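Local coordinates for GTPase-activating protein BEM3 (Saccharomyces cerevisiae S288C, PDB 6FSF) that activates GTP hydrolysis by CDC42 and, less efficiently, by RHO1, and binds phosphatidylinositol 3-phosphate, this piece holding its tandem PX and PH domains, at residues S230-R233 against E234-L237. Numbering follows the deposited sequence.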
# COMPACT_ATOMS: atom_id res chain seq x y z
N SER A 230 -5.13 6.74 -7.49
CA SER A 230 -5.78 7.15 -8.73
C SER A 230 -4.94 6.79 -9.95
O SER A 230 -5.49 6.54 -11.03
CB SER A 230 -6.08 8.65 -8.70
OG SER A 230 -4.89 9.40 -8.66
N LYS A 231 -3.62 6.76 -9.80
CA LYS A 231 -2.76 6.32 -10.90
C LYS A 231 -3.01 4.86 -11.22
O LYS A 231 -3.03 4.47 -12.40
CB LYS A 231 -1.29 6.55 -10.56
CG LYS A 231 -0.34 6.07 -11.64
CD LYS A 231 1.11 6.11 -11.20
CE LYS A 231 2.03 5.66 -12.32
NZ LYS A 231 3.47 5.73 -11.94
N GLU A 232 -3.19 4.03 -10.19
CA GLU A 232 -3.45 2.61 -10.42
C GLU A 232 -4.77 2.40 -11.16
O GLU A 232 -4.90 1.44 -11.93
CB GLU A 232 -3.45 1.85 -9.10
CG GLU A 232 -2.14 1.17 -8.78
CD GLU A 232 -1.90 -0.04 -9.66
OE1 GLU A 232 -2.63 -1.05 -9.51
OE2 GLU A 232 -0.98 0.01 -10.51
N ARG A 233 -5.75 3.28 -10.95
CA ARG A 233 -6.98 3.20 -11.74
C ARG A 233 -6.70 3.51 -13.20
O ARG A 233 -7.24 2.85 -14.09
CB ARG A 233 -8.05 4.13 -11.18
CG ARG A 233 -9.32 4.15 -12.02
CD ARG A 233 -10.50 4.78 -11.29
NE ARG A 233 -10.33 6.22 -11.09
CZ ARG A 233 -11.29 7.02 -10.66
NH1 ARG A 233 -12.50 6.54 -10.38
NH2 ARG A 233 -11.05 8.32 -10.50
N GLU A 234 -5.86 4.52 -13.46
CA GLU A 234 -5.47 4.81 -14.84
C GLU A 234 -4.79 3.60 -15.48
O GLU A 234 -5.12 3.22 -16.60
CB GLU A 234 -4.53 6.02 -14.87
CG GLU A 234 -5.20 7.37 -14.65
CD GLU A 234 -4.23 8.52 -14.83
OE1 GLU A 234 -3.42 8.48 -15.78
OE2 GLU A 234 -4.28 9.47 -14.02
N LEU A 235 -3.84 2.99 -14.76
CA LEU A 235 -3.11 1.86 -15.33
C LEU A 235 -4.02 0.68 -15.58
O LEU A 235 -3.88 -0.03 -16.59
CB LEU A 235 -1.96 1.46 -14.40
CG LEU A 235 -0.87 2.51 -14.12
CD1 LEU A 235 0.31 1.87 -13.40
CD2 LEU A 235 -0.42 3.17 -15.41
N TRP A 236 -4.98 0.44 -14.68
CA TRP A 236 -5.86 -0.72 -14.84
C TRP A 236 -6.82 -0.53 -16.01
O TRP A 236 -7.09 -1.49 -16.75
CB TRP A 236 -6.64 -0.96 -13.55
CG TRP A 236 -6.00 -1.97 -12.65
CD1 TRP A 236 -5.23 -1.72 -11.55
CD2 TRP A 236 -6.05 -3.40 -12.78
NE1 TRP A 236 -4.81 -2.90 -10.98
CE2 TRP A 236 -5.30 -3.95 -11.73
CE3 TRP A 236 -6.67 -4.26 -13.70
CZ2 TRP A 236 -5.15 -5.32 -11.55
CZ3 TRP A 236 -6.52 -5.62 -13.52
CH2 TRP A 236 -5.77 -6.14 -12.46
N LEU A 237 -7.34 0.68 -16.20
CA LEU A 237 -8.25 0.93 -17.31
C LEU A 237 -7.56 0.74 -18.65
O LEU A 237 -8.16 0.23 -19.60
CB LEU A 237 -8.85 2.33 -17.21
CG LEU A 237 -9.72 2.63 -15.98
CD1 LEU A 237 -10.40 3.98 -16.11
CD2 LEU A 237 -10.75 1.53 -15.76
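Glu232 reaches along the helix to Trp236 and Leu235, one turn further on. Its CB points away from residues 234-237. The chain then bends at CG, with chi2 at -72°, and this brings the carboxylate back over the next turn. CD of Glu232 comes within 4.2 Å of CD1 of Trp236. At the tip the two oxygens part. OE1 of Glu232 lies 3.2 Å from NE1 of Trp236, at the pyrrole side of the indole. OE2 of Glu232 touches CD1 of Leu235 at 3.7 Å and forms a salt bridge with Lys141. The carboxylate stands nearly perpendicular to the indole, their planes 82° apart. Lys141 also makes a cation-pi contact with Trp236, so one lysine serves both residues. Glu232, Leu235 and Trp236 lie on helix 230-240, the C-terminal helix that packs on the beta-sheet of the PH fold. With an alanine here instead of Glu232, Lys141 is likely to lose its acidic mate and the NE1 side of the indole to be less firmly flanked. The backbone O of Glu232 accepts a hydrogen bond from Trp236 N at 2.9 Å and also lies at the indole edge, in the ring plane, 3.2 Å from CD1 of Trp236. On another side of the helix, CG of Arg233 approaches CD1 of Leu237 at 4.2 Å. Both side chains touch Phe207, and NH1 of Arg233 bonds to the carbonyls of Gly206 and Ile193.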